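Local coordinates for arginine--tRNA ligase (Campylobacter jejuni, PDB 3FNR), which catalyses the ATP-dependent attachment of L-arginine to tRNA(Arg), releasing AMP and diphosphate, as a class I aminoacyl-tRNA synthetase, at residues G43-G48 against K152-Q157; L34-A39 against I160-Y165; H49-V54 against Q273-L278; R309-S314 against T319-D324. The protein carries 1 engineered substitution. All blocks are in the same frame, centred on the assembly; numbering follows the deposited sequence. Where two conformers were deposited one is given.

Interaction 1 (G43-G48 against K152-Q157); sequences GPLHIG and KQNLEQ
Leu45 and Asn154 carry the one direct hydrogen bond between segments 43-48 and 152-157. The first lies in the HIGH region of this class I synthetase, the second on helix 136-157. Leu45 N gives its hydrogen to Asn154 OD1 at 2.9 Å. The N-H points at the oxygen with an angle of 154°. The donor sits nearly along the C=O axis of the amide, at 160°. The CG of Asn154 is anti to its carbonyl carbon (chi1 -80°), which carries the amide group toward the loop. Pro44 CB lies 3.5 Å from Asn154 OD1, beside the oxygen that accepts from Leu45 N. A water also donates to Asn154 OD1 at 3.0 Å; its approach to Leu45 O is too short to be trusted.

The apolar part is a leucine pair. Leu45 CD1 touches Leu155 CD2 at 3.7 Å, and the two side chains cross at about a right angle. Leu45 CD1 also lies 4.0 Å from Asn154 CB. Beyond the contact, Pro44 rests on Leu150, and Leu45 has a backbone bond with Met296.

All four touching residues are buried. A side-chain amide therefore satisfies a buried backbone N-H, and the leucine pair probably helps to shield that bond. The chemistry ties the HIGH loop to the helix just ahead of His46.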
loop_
_atom_site.group_PDB
_atom_site.type_symbol
_atom_site.label_atom_id
_atom_site.label_comp_id
_atom_site.label_asym_id
_atom_site.label_seq_id
_atom_site.Cartn_x
_atom_site.Cartn_y
_atom_site.Cartn_z
ATOM N N GLY A 43 16.000 3.781 8.311
ATOM C CA GLY A 43 16.470 3.462 6.964
ATOM C C GLY A 43 15.419 3.638 5.884
ATOM O O GLY A 43 14.253 3.908 6.190
ATOM N N PRO A 44 15.824 3.499 4.606
ATOM C CA PRO A 44 14.852 3.467 3.512
ATOM C C PRO A 44 14.051 2.168 3.558
ATOM O O PRO A 44 14.504 1.182 4.154
ATOM C CB PRO A 44 15.729 3.503 2.256
ATOM C CG PRO A 44 17.046 2.938 2.694
ATOM C CD PRO A 44 17.211 3.368 4.121
ATOM N N LEU A 45 12.871 2.179 2.942
ATOM C CA LEU A 45 11.991 1.011 2.927
ATOM C C LEU A 45 12.625 -0.180 2.218
ATOM O O LEU A 45 13.200 -0.049 1.140
ATOM C CB LEU A 45 10.646 1.357 2.287
ATOM C CG LEU A 45 9.792 2.394 3.016
ATOM C CD1 LEU A 45 8.455 2.569 2.329
ATOM C CD2 LEU A 45 9.590 1.993 4.464
ATOM N N HIS A 46 12.548 -1.339 2.858
ATOM C CA HIS A 46 12.991 -2.569 2.237
ATOM C C HIS A 46 11.899 -3.041 1.284
ATOM O O HIS A 46 10.766 -2.551 1.337
ATOM C CB HIS A 46 13.294 -3.619 3.300
ATOM C CG HIS A 46 14.420 -3.246 4.215
ATOM N ND1 HIS A 46 14.535 -3.744 5.496
ATOM C CD2 HIS A 46 15.476 -2.416 4.039
ATOM C CE1 HIS A 46 15.617 -3.244 6.065
ATOM N NE2 HIS A 46 16.205 -2.434 5.203
ATOM N N ILE A 47 12.245 -3.978 0.407
ATOM C CA ILE A 47 11.305 -4.498 -0.582
ATOM C C ILE A 47 10.161 -5.296 0.065
ATOM O O ILE A 47 9.051 -5.303 -0.452
ATOM C CB ILE A 47 12.035 -5.286 -1.725
ATOM C CG1 ILE A 47 11.113 -5.531 -2.927
ATOM C CG2 ILE A 47 12.647 -6.586 -1.217
ATOM C CD1 ILE A 47 10.461 -4.274 -3.502
ATOM N N GLY A 48 10.424 -5.907 1.224
ATOM C CA GLY A 48 9.409 -6.651 1.971
ATOM C C GLY A 48 8.251 -5.818 2.495
ATOM O O GLY A 48 7.218 -6.363 2.886
ATOM N N LYS A 152 8.937 8.736 3.482
ATOM C CA LYS A 152 7.832 9.424 2.812
ATOM C C LYS A 152 8.033 9.539 1.304
ATOM O O LYS A 152 7.095 9.305 0.539
ATOM C CB LYS A 152 7.570 10.788 3.433
ATOM C CG LYS A 152 6.772 10.708 4.729
ATOM C CD LYS A 152 6.617 12.080 5.356
ATOM C CE LYS A 152 6.101 11.979 6.774
ATOM N NZ LYS A 152 5.676 13.319 7.273
ATOM N N GLN A 153 9.255 9.848 0.876
ATOM C CA GLN A 153 9.520 9.943 -0.562
ATOM C C GLN A 153 9.677 8.588 -1.261
ATOM O O GLN A 153 9.351 8.470 -2.442
ATOM C CB GLN A 153 10.643 10.947 -0.900
ATOM C CG GLN A 153 11.978 10.706 -0.237
ATOM C CD GLN A 153 12.850 11.959 -0.158
ATOM O OE1 GLN A 153 14.073 11.866 -0.121
ATOM N NE2 GLN A 153 12.222 13.131 -0.130
ATOM N N ASN A 154 10.134 7.573 -0.518
ATOM C CA ASN A 154 10.096 6.171 -0.960
ATOM C C ASN A 154 8.672 5.772 -1.324
ATOM O O ASN A 154 8.439 5.156 -2.356
ATOM C CB ASN A 154 10.586 5.217 0.134
ATOM C CG ASN A 154 12.092 5.148 0.250
ATOM O OD1 ASN A 154 12.612 4.343 1.026
ATOM N ND2 ASN A 154 12.806 5.976 -0.511
ATOM N N LEU A 155 7.728 6.150 -0.467
ATOM C CA LEU A 155 6.312 5.905 -0.682
ATOM C C LEU A 155 5.729 6.766 -1.802
ATOM O O LEU A 155 4.888 6.305 -2.564
ATOM C CB LEU A 155 5.535 6.153 0.617
ATOM C CG LEU A 155 5.697 5.119 1.736
ATOM C CD1 LEU A 155 5.058 5.617 3.030
ATOM C CD2 LEU A 155 5.108 3.775 1.318
ATOM N N GLU A 156 6.171 8.017 -1.891
ATOM C CA GLU A 156 5.672 8.933 -2.913
ATOM C C GLU A 156 6.098 8.469 -4.303
ATOM O O GLU A 156 5.374 8.655 -5.277
ATOM C CB GLU A 156 6.178 10.348 -2.650
ATOM C CG GLU A 156 5.112 11.434 -2.751
ATOM C CD GLU A 156 4.723 11.787 -4.179
ATOM O OE1 GLU A 156 3.813 11.134 -4.740
ATOM O OE2 GLU A 156 5.309 12.746 -4.727
ATOM N N GLN A 157 7.280 7.863 -4.376
ATOM C CA GLN A 157 7.794 7.253 -5.600
ATOM C C GLN A 157 6.857 6.169 -6.137
ATOM O O GLN A 157 6.703 6.022 -7.346
ATOM C CB GLN A 157 9.179 6.666 -5.344
ATOM C CG GLN A 157 10.014 6.481 -6.588
ATOM C CD GLN A 157 11.385 5.912 -6.291
ATOM O OE1 GLN A 157 11.727 5.649 -5.139
ATOM N NE2 GLN A 157 12.184 5.725 -7.335
HETATM O O HOH W 1 13.531 1.846 -0.319
#

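Interaction 2 (L34-A39 against I160-Y165); sequences LEYVSA and IKIDSY
Tyr36 OH donates to a water at 2.5 Å, a short distance. That water in turn donates to Lys161 O at 2.9 Å, so the two segments are bridged through solvent. The water lies in the plane of the tyrosine ring, at its edge. The setting is the Rossmann-type nucleotide-binding fold of class I synthetases. Strand 31-35 leads into the loop that holds the HIGH region, and 160-165 connects helix 136-157 to strand 165-167 of the same sheet.

The direct contacts are apolar. Ile162 CD1 lies over one face of the Tyr36 ring, 4.2 Å from its centroid and offset toward the rim. This is a CH-pi contact, 24° off the ring normal. Tyr36 CG sits between its backbone N and carbonyl carbon (chi1 74°), and from there the ring extends to the two isoleucines. Ile160 CG2 meets the hydroxyl end of the ring, 3.5 Å from Tyr36 OH. The phenol oxygen thus has methyl and methylene groups beside it and a water as its acceptor.

Helix 50-65 lies against this cluster: Asp57 touches both Tyr36 and Ile160, and Ala53 touches Val37. Leu155 of helix 136-157 backs the two isoleucines.

Within its own segment, Glu35 OE2 accepts from Ser38 OG at 2.7 Å through its anti lone pair. Glu35 OE1 forms a salt bridge with Lys230. Next to Tyr36, the CG2 branch of Val37 reaches Ile162 CD1 at 4.1 Å.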
loop_
_atom_site.group_PDB
_atom_site.type_symbol
_atom_site.label_atom_id
_atom_site.label_comp_id
_atom_site.label_asym_id
_atom_site.label_seq_id
_atom_site.Cartn_x
_atom_site.Cartn_y
_atom_site.Cartn_z
ATOM N N LEU A 34 -7.175 2.526 8.670
ATOM C CA LEU A 34 -6.112 1.613 8.256
ATOM C C LEU A 34 -4.750 2.085 8.742
ATOM O O LEU A 34 -4.313 3.195 8.428
ATOM C CB LEU A 34 -6.077 1.503 6.724
ATOM C CG LEU A 34 -5.544 0.321 5.900
ATOM C CD1 LEU A 34 -4.925 0.857 4.611
ATOM C CD2 LEU A 34 -4.567 -0.602 6.609
ATOM N N GLU A 35 -4.059 1.226 9.476
ATOM C CA GLU A 35 -2.682 1.503 9.822
ATOM C C GLU A 35 -1.830 0.497 9.097
ATOM O O GLU A 35 -2.004 -0.711 9.275
ATOM C CB GLU A 35 -2.435 1.397 11.325
ATOM C CG GLU A 35 -0.970 1.646 11.711
ATOM C CD GLU A 35 -0.397 0.540 12.587
ATOM O OE1 GLU A 35 -1.154 -0.032 13.406
ATOM O OE2 GLU A 35 0.810 0.230 12.454
ATOM N N TYR A 36 -0.918 0.997 8.271
ATOM C CA TYR A 36 -0.065 0.130 7.477
ATOM C C TYR A 36 1.330 0.700 7.248
ATOM O O TYR A 36 1.588 1.873 7.528
ATOM C CB TYR A 36 -0.758 -0.268 6.162
ATOM C CG TYR A 36 -0.864 0.803 5.079
ATOM C CD1 TYR A 36 -1.584 1.987 5.282
ATOM C CD2 TYR A 36 -0.287 0.597 3.832
ATOM C CE1 TYR A 36 -1.700 2.944 4.277
ATOM C CE2 TYR A 36 -0.384 1.548 2.825
ATOM C CZ TYR A 36 -1.092 2.712 3.050
ATOM O OH TYR A 36 -1.187 3.628 2.033
ATOM N N VAL A 37 2.204 -0.158 6.718
ATOM C CA VAL A 37 3.636 0.089 6.526
ATOM C C VAL A 37 4.328 0.174 7.884
ATOM O O VAL A 37 4.899 -0.822 8.329
ATOM C CB VAL A 37 3.984 1.309 5.588
ATOM C CG1 VAL A 37 5.461 1.298 5.235
ATOM C CG2 VAL A 37 3.161 1.276 4.296
ATOM N N SER A 38 4.264 1.345 8.527
ATOM C CA SER A 38 4.800 1.568 9.882
ATOM C C SER A 38 6.195 1.007 10.096
ATOM O O SER A 38 6.448 0.336 11.088
ATOM C CB SER A 38 3.859 0.986 10.944
ATOM O OG SER A 38 2.596 1.627 10.908
ATOM N N ALA A 39 7.091 1.261 9.151
ATOM C CA ALA A 39 8.460 0.782 9.248
ATOM C C ALA A 39 9.256 1.688 10.183
ATOM O O ALA A 39 8.960 2.883 10.299
ATOM C CB ALA A 39 9.093 0.754 7.884
ATOM N N ILE A 160 2.258 6.605 -3.169
ATOM C CA ILE A 160 1.628 6.373 -1.872
ATOM C C ILE A 160 1.844 7.550 -0.927
ATOM O O ILE A 160 2.978 7.934 -0.645
ATOM C CB ILE A 160 2.140 5.060 -1.216
ATOM C CG1 ILE A 160 1.847 3.864 -2.135
ATOM C CG2 ILE A 160 1.520 4.870 0.175
ATOM C CD1 ILE A 160 2.715 2.617 -1.878
ATOM N N LYS A 161 0.742 8.124 -0.456
ATOM C CA LYS A 161 0.773 9.125 0.609
ATOM C C LYS A 161 -0.113 8.652 1.760
ATOM O O LYS A 161 -1.251 8.246 1.540
ATOM C CB LYS A 161 0.272 10.475 0.096
ATOM C CG LYS A 161 1.196 11.174 -0.885
ATOM C CD LYS A 161 0.579 12.488 -1.351
ATOM C CE LYS A 161 1.455 13.200 -2.375
ATOM N NZ LYS A 161 2.697 13.743 -1.764
ATOM N N ILE A 162 0.419 8.686 2.978
ATOM C CA ILE A 162 -0.329 8.291 4.177
ATOM C C ILE A 162 -0.765 9.557 4.935
ATOM O O ILE A 162 -0.003 10.514 5.049
ATOM C CB ILE A 162 0.495 7.300 5.038
ATOM C CG1 ILE A 162 0.691 5.980 4.269
ATOM C CG2 ILE A 162 -0.170 7.024 6.389
ATOM C CD1 ILE A 162 1.532 4.942 4.990
ATOM N N ASP A 163 -2.006 9.572 5.415
ATOM C CA ASP A 163 -2.626 10.803 5.905
ATOM C C ASP A 163 -2.242 11.249 7.323
ATOM O O ASP A 163 -2.487 12.398 7.701
ATOM C CB ASP A 163 -4.147 10.716 5.747
ATOM C CG ASP A 163 -4.592 10.820 4.289
ATOM O OD1 ASP A 163 -3.722 10.953 3.401
ATOM O OD2 ASP A 163 -5.809 10.777 4.025
ATOM N N SER A 164 -1.634 10.356 8.097
ATOM C CA SER A 164 -1.256 10.680 9.469
ATOM C C SER A 164 -0.063 9.860 9.920
ATOM O O SER A 164 -0.090 8.636 9.856
ATOM C CB SER A 164 -2.437 10.464 10.432
ATOM O OG SER A 164 -2.120 10.915 11.741
ATOM N N TYR A 165 0.979 10.537 10.383
ATOM C CA TYR A 165 2.129 9.872 10.991
ATOM C C TYR A 165 2.089 10.143 12.496
ATOM O O TYR A 165 2.016 11.303 12.918
ATOM C CB TYR A 165 3.440 10.373 10.357
ATOM C CG TYR A 165 3.640 9.899 8.921
ATOM C CD1 TYR A 165 2.906 10.454 7.864
ATOM C CD2 TYR A 165 4.552 8.887 8.621
ATOM C CE1 TYR A 165 3.073 10.004 6.548
ATOM C CE2 TYR A 165 4.734 8.440 7.307
ATOM C CZ TYR A 165 3.991 9.001 6.280
ATOM O OH TYR A 165 4.171 8.562 4.984
HETATM O O HOH W 2 -2.483 5.640 1.252
#

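Interaction 3 (H49-V54 against Q273-L278); sequences HARGAV and QMVSLL
Arg51 meets the start of segment 273-278 with both its alkyl chain and its guanidinium. NH1 donates to Gln273 O at 3.1 Å, with an N-H to acceptor angle of 155°. The oxygen lies in the guanidinium plane, at the edge of the group. Seen from the carbonyl, the donor stands above the plane, 68° out of it, and does not sit on a lone pair. Arg51 CD passes 3.4 Å from the same Gln273 O. Val275 CG2 packs on Arg51 CD at 3.9 Å, where the two side chains come together at a slant.

The reach depends on the shape of the arginine. CG is anti to the backbone N (chi1 -163°) and the chain is extended from CG to NE. The side chain thus runs out from helix 50-65, the helix that follows the HIGH region, to strand 267-279 of the Rossmann sheet.

Other residues hold the two ends in place. Arg51 NH1 also donates to Thr319 O, its strongest polar partner, and NH2 donates to Lys315 O. Gln273 bends at chi2, and its OE1 takes the hydrogen of Met274 N at 2.8 Å. This bond holds the N-H of the same peptide group whose oxygen accepts from Arg51, and so probably helps to position that oxygen. Val275 also touches Phe312 and Leu321.

The buried arginine is thus gripped by three backbone carbonyls. Their partial charges probably help to offset its positive charge. One side chain joins helix 50-65 to strand 267-279 and to the loop before strand 321-324.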
loop_
_atom_site.group_PDB
_atom_site.type_symbol
_atom_site.label_atom_id
_atom_site.label_comp_id
_atom_site.label_asym_id
_atom_site.label_seq_id
_atom_site.Cartn_x
_atom_site.Cartn_y
_atom_site.Cartn_z
ATOM N N HIS A 49 8.421 -4.497 2.504
ATOM C CA HIS A 49 7.351 -3.567 2.866
ATOM C C HIS A 49 6.424 -3.254 1.691
ATOM O O HIS A 49 5.347 -2.681 1.884
ATOM C CB HIS A 49 7.935 -2.249 3.393
ATOM C CG HIS A 49 8.566 -2.358 4.747
ATOM N ND1 HIS A 49 9.918 -2.189 4.955
ATOM C CD2 HIS A 49 8.030 -2.626 5.961
ATOM C CE1 HIS A 49 10.187 -2.349 6.238
ATOM N NE2 HIS A 49 9.059 -2.617 6.870
ATOM N N ALA A 50 6.842 -3.629 0.482
ATOM C CA ALA A 50 6.177 -3.171 -0.738
ATOM C C ALA A 50 4.760 -3.709 -0.917
ATOM O O ALA A 50 3.853 -2.939 -1.256
ATOM C CB ALA A 50 7.037 -3.454 -1.971
ATOM N N ARG A 51 4.564 -5.004 -0.676
ATOM C CA ARG A 51 3.243 -5.606 -0.823
ATOM C C ARG A 51 2.219 -4.980 0.108
ATOM O O ARG A 51 1.138 -4.602 -0.343
ATOM C CB ARG A 51 3.274 -7.120 -0.631
ATOM C CG ARG A 51 2.023 -7.796 -1.169
ATOM C CD ARG A 51 2.080 -9.275 -0.942
ATOM N NE ARG A 51 1.140 -10.005 -1.791
ATOM C CZ ARG A 51 1.200 -11.317 -2.003
ATOM N NH1 ARG A 51 2.162 -12.036 -1.427
ATOM N NH2 ARG A 51 0.304 -11.915 -2.789
ATOM N N GLY A 52 2.572 -4.848 1.391
ATOM C CA GLY A 52 1.719 -4.171 2.379
ATOM C C GLY A 52 1.397 -2.747 1.956
ATOM O O GLY A 52 0.230 -2.341 1.940
ATOM N N ALA A 53 2.432 -2.006 1.568
ATOM C CA ALA A 53 2.257 -0.616 1.114
ATOM C C ALA A 53 1.328 -0.507 -0.114
ATOM O O ALA A 53 0.386 0.294 -0.119
ATOM C CB ALA A 53 3.595 -0.004 0.813
ATOM N N VAL A 54 1.588 -1.326 -1.132
ATOM C CA VAL A 54 0.827 -1.281 -2.393
ATOM C C VAL A 54 -0.614 -1.723 -2.151
ATOM O O VAL A 54 -1.555 -1.065 -2.608
ATOM C CB VAL A 54 1.518 -2.123 -3.501
ATOM C CG1 VAL A 54 0.577 -2.383 -4.709
ATOM C CG2 VAL A 54 2.792 -1.430 -3.959
ATOM N N GLN A 273 1.681 -11.726 2.442
ATOM C CA GLN A 273 2.649 -12.805 2.272
ATOM C C GLN A 273 3.936 -12.400 1.566
ATOM O O GLN A 273 4.000 -11.344 0.940
ATOM C CB GLN A 273 2.019 -14.024 1.597
ATOM C CG GLN A 273 1.713 -15.146 2.570
ATOM C CD GLN A 273 2.907 -16.059 2.872
ATOM O OE1 GLN A 273 4.059 -15.619 2.950
ATOM N NE2 GLN A 273 2.619 -17.342 3.060
ATOM N N MET A 274 4.945 -13.260 1.699
ATOM C CA MET A 274 6.261 -13.028 1.109
ATOM C C MET A 274 6.206 -12.951 -0.419
ATOM O O MET A 274 5.389 -13.609 -1.071
ATOM C CB MET A 274 7.241 -14.118 1.548
ATOM C CG MET A 274 8.693 -13.664 1.655
ATOM S SD MET A 274 9.077 -12.877 3.234
ATOM C CE MET A 274 10.849 -12.650 3.076
ATOM N N VAL A 275 7.066 -12.105 -0.980
ATOM C CA VAL A 275 7.195 -11.968 -2.430
ATOM C C VAL A 275 8.592 -12.432 -2.877
ATOM O O VAL A 275 9.598 -12.078 -2.256
ATOM C CB VAL A 275 6.926 -10.513 -2.889
ATOM C CG1 VAL A 275 7.157 -10.351 -4.374
ATOM C CG2 VAL A 275 5.505 -10.096 -2.540
ATOM N N SER A 276 8.647 -13.241 -3.934
ATOM C CA SER A 276 9.915 -13.598 -4.566
ATOM C C SER A 276 10.100 -12.819 -5.854
ATOM O O SER A 276 9.295 -12.941 -6.783
ATOM C CB SER A 276 9.976 -15.094 -4.867
ATOM O OG SER A 276 10.024 -15.852 -3.675
ATOM N N LEU A 277 11.157 -12.015 -5.914
ATOM C CA LEU A 277 11.494 -11.312 -7.145
ATOM C C LEU A 277 12.586 -12.046 -7.898
ATOM O O LEU A 277 13.583 -12.466 -7.308
ATOM C CB LEU A 277 11.930 -9.876 -6.864
ATOM C CG LEU A 277 10.846 -8.826 -6.649
ATOM C CD1 LEU A 277 11.480 -7.559 -6.114
ATOM C CD2 LEU A 277 10.059 -8.545 -7.930
ATOM N N LEU A 278 12.384 -12.199 -9.201
ATOM C CA LEU A 278 13.350 -12.868 -10.067
ATOM C C LEU A 278 13.798 -11.952 -11.191
ATOM O O LEU A 278 13.040 -11.085 -11.628
ATOM C CB LEU A 278 12.753 -14.138 -10.685
ATOM C CG LEU A 278 12.251 -15.278 -9.800
ATOM C CD1 LEU A 278 11.532 -16.298 -10.652
ATOM C CD2 LEU A 278 13.387 -15.936 -9.055
#

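Interaction 4 (R309-S314 against T319-D324); sequences RYIFLS and THLEFD
Ile311 lies in the C-terminal part of helix 305-311, and its side chain packs on strand 321-324, which runs parallel to strand 267-279 in the Rossmann-type sheet. Its CB points toward the strand and splits into two branches. CG2, anti to the backbone N, touches both Leu321 CD1, at 3.8 Å, and the CB of Phe323. CG1 stands over the centre of the Phe323 ring, 3.9 Å from the centroid. This CH-pi contact is nearly perpendicular to the ring, 11° off its normal. The tip, CD1, reaches the CD2-CE2 side of the ring and meets Phe323 CD2 at 3.7 Å. The isoleucine and phenylalanine side chains cross at about a right angle.

Leu321 packs on the backbone here and on Ser314. Its CD1 also lies 3.7 Å from Ile311 O.

That carbonyl begins a type I turn from Ile311 to Ser314 and accepts twice. Ser314 N donates at 3.2 Å. The hydroxyl swings back as well, with OG between its backbone N and carbonyl carbon (chi1 66°). Ser314 OG reaches Ile311 O at 2.7 Å, and its other neighbour across the contact is the methyl Leu321 CD2 at 3.7 Å.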
loop_
_atom_site.group_PDB
_atom_site.type_symbol
_atom_site.label_atom_id
_atom_site.label_comp_id
_atom_site.label_asym_id
_atom_site.label_seq_id
_atom_site.Cartn_x
_atom_site.Cartn_y
_atom_site.Cartn_z
ATOM N N ARG A 309 3.151 -1.279 -8.770
ATOM C CA ARG A 309 1.758 -1.209 -8.395
ATOM C C ARG A 309 0.953 -2.368 -8.987
ATOM O O ARG A 309 -0.060 -2.766 -8.421
ATOM C CB ARG A 309 1.151 0.134 -8.813
ATOM C CG ARG A 309 1.696 1.382 -8.080
ATOM C CD ARG A 309 1.561 1.300 -6.565
ATOM N NE ARG A 309 0.167 1.234 -6.120
ATOM C CZ ARG A 309 -0.494 2.221 -5.523
ATOM N NH1 ARG A 309 0.099 3.384 -5.289
ATOM N NH2 ARG A 309 -1.764 2.044 -5.162
ATOM N N TYR A 310 1.401 -2.906 -10.118
ATOM C CA TYR A 310 0.707 -4.022 -10.747
ATOM C C TYR A 310 1.097 -5.341 -10.097
ATOM O O TYR A 310 0.235 -6.084 -9.621
ATOM C CB TYR A 310 0.961 -4.093 -12.257
ATOM C CG TYR A 310 0.050 -5.111 -12.930
ATOM C CD1 TYR A 310 0.376 -6.479 -12.962
ATOM C CD2 TYR A 310 -1.163 -4.715 -13.488
ATOM C CE1 TYR A 310 -0.486 -7.419 -13.544
ATOM C CE2 TYR A 310 -2.025 -5.637 -14.074
ATOM C CZ TYR A 310 -1.685 -6.981 -14.096
ATOM O OH TYR A 310 -2.548 -7.874 -14.684
ATOM N N ILE A 311 2.395 -5.628 -10.117
ATOM C CA ILE A 311 2.953 -6.890 -9.672
ATOM C C ILE A 311 2.536 -7.181 -8.242
ATOM O O ILE A 311 2.070 -8.278 -7.947
ATOM C CB ILE A 311 4.499 -6.868 -9.774
ATOM C CG1 ILE A 311 4.933 -6.855 -11.238
ATOM C CG2 ILE A 311 5.117 -8.065 -9.072
ATOM C CD1 ILE A 311 6.363 -6.371 -11.449
ATOM N N PHE A 312 2.651 -6.176 -7.371
ATOM C CA PHE A 312 2.411 -6.380 -5.943
ATOM C C PHE A 312 0.936 -6.480 -5.547
ATOM O O PHE A 312 0.612 -6.778 -4.398
ATOM C CB PHE A 312 3.187 -5.351 -5.108
ATOM C CG PHE A 312 4.654 -5.673 -4.987
ATOM C CD1 PHE A 312 5.127 -6.410 -3.910
ATOM C CD2 PHE A 312 5.552 -5.288 -5.974
ATOM C CE1 PHE A 312 6.475 -6.731 -3.799
ATOM C CE2 PHE A 312 6.903 -5.616 -5.874
ATOM C CZ PHE A 312 7.362 -6.334 -4.780
ATOM N N LEU A 313 0.053 -6.246 -6.514
ATOM C CA LEU A 313 -1.382 -6.379 -6.315
ATOM C C LEU A 313 -1.942 -7.639 -6.976
ATOM O O LEU A 313 -3.095 -7.996 -6.753
ATOM C CB LEU A 313 -2.090 -5.155 -6.884
ATOM C CG LEU A 313 -3.448 -4.788 -6.299
ATOM C CD1 LEU A 313 -3.278 -4.181 -4.906
ATOM C CD2 LEU A 313 -4.152 -3.833 -7.236
ATOM N N SER A 314 -1.103 -8.327 -7.747
ATOM C CA SER A 314 -1.566 -9.270 -8.768
ATOM C C SER A 314 -1.963 -10.649 -8.260
ATOM O O SER A 314 -2.517 -11.449 -9.011
ATOM C CB SER A 314 -0.520 -9.402 -9.886
ATOM O OG SER A 314 0.665 -10.003 -9.391
ATOM N N THR A 319 -1.228 -15.291 -0.153
ATOM C CA THR A 319 -0.595 -16.323 -0.983
ATOM C C THR A 319 0.743 -15.811 -1.528
ATOM O O THR A 319 0.893 -14.601 -1.776
ATOM C CB THR A 319 -1.510 -16.770 -2.158
ATOM O OG1 THR A 319 -1.539 -15.756 -3.167
ATOM C CG2 THR A 319 -2.936 -17.041 -1.675
ATOM N N HIS A 320 1.702 -16.729 -1.707
ATOM C CA HIS A 320 3.042 -16.407 -2.220
ATOM C C HIS A 320 3.010 -15.881 -3.653
ATOM O O HIS A 320 2.370 -16.478 -4.524
ATOM C CB HIS A 320 3.948 -17.641 -2.179
ATOM C CG HIS A 320 4.347 -18.061 -0.801
ATOM N ND1 HIS A 320 5.416 -17.504 -0.133
ATOM C CD2 HIS A 320 3.836 -19.003 0.026
ATOM C CE1 HIS A 320 5.539 -18.076 1.050
ATOM N NE2 HIS A 320 4.594 -18.992 1.171
ATOM N N LEU A 321 3.722 -14.783 -3.889
ATOM C CA LEU A 321 3.814 -14.173 -5.198
ATOM C C LEU A 321 5.243 -14.291 -5.707
ATOM O O LEU A 321 6.193 -13.895 -5.029
ATOM C CB LEU A 321 3.370 -12.704 -5.120
ATOM C CG LEU A 321 3.100 -11.831 -6.358
ATOM C CD1 LEU A 321 4.293 -10.955 -6.694
ATOM C CD2 LEU A 321 2.624 -12.616 -7.595
ATOM N N GLU A 322 5.383 -14.854 -6.902
ATOM C CA GLU A 322 6.670 -14.941 -7.575
ATOM C C GLU A 322 6.560 -14.239 -8.916
ATOM O O GLU A 322 5.623 -14.487 -9.681
ATOM C CB GLU A 322 7.077 -16.401 -7.772
ATOM C CG GLU A 322 8.483 -16.593 -8.341
ATOM C CD GLU A 322 8.697 -17.982 -8.924
ATOM O OE1 GLU A 322 7.999 -18.342 -9.901
ATOM O OE2 GLU A 322 9.572 -18.711 -8.408
ATOM N N PHE A 323 7.505 -13.350 -9.198
ATOM C CA PHE A 323 7.489 -12.635 -10.464
ATOM C C PHE A 323 8.882 -12.422 -11.022
ATOM O O PHE A 323 9.796 -12.059 -10.291
ATOM C CB PHE A 323 6.767 -11.292 -10.330
ATOM C CG PHE A 323 6.264 -10.750 -11.634
ATOM C CD1 PHE A 323 4.998 -11.098 -12.099
ATOM C CD2 PHE A 323 7.055 -9.901 -12.404
ATOM C CE1 PHE A 323 4.525 -10.604 -13.316
ATOM C CE2 PHE A 323 6.594 -9.404 -13.619
ATOM C CZ PHE A 323 5.326 -9.757 -14.077
ATOM N N ASP A 324 9.026 -12.664 -12.324
ATOM C CA ASP A 324 10.268 -12.384 -13.035
ATOM C C ASP A 324 10.154 -11.039 -13.740
ATOM O O ASP A 324 9.309 -10.857 -14.619
ATOM C CB ASP A 324 10.595 -13.493 -14.043
ATOM C CG ASP A 324 12.079 -13.537 -14.419
ATOM O OD1 ASP A 324 12.718 -12.468 -14.541
ATOM O OD2 ASP A 324 12.609 -14.655 -14.602
#

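All four contacts lie in the class I catalytic domain. Interaction 1 is nested inside the loop closed by interaction 2. Interaction 3 crosses both along the chain, and interaction 4 follows the other three. Helix 50-65 adjoins strand 31-35 in sequence, and its Ala53 touches residues of interactions 1 and 2. The centres of interactions 1 and 2 are about 11 Å apart. Interactions 3 and 4 are nearest, about 7 Å between centres, because strands 267-279 and 321-324 are neighbours in one sheet. Interactions 1 to 3 each include residues of the HIGH region, and interaction 4 reaches it through Phe312 on Ile47. Together they link the motif to helix 136-157 and the sheet.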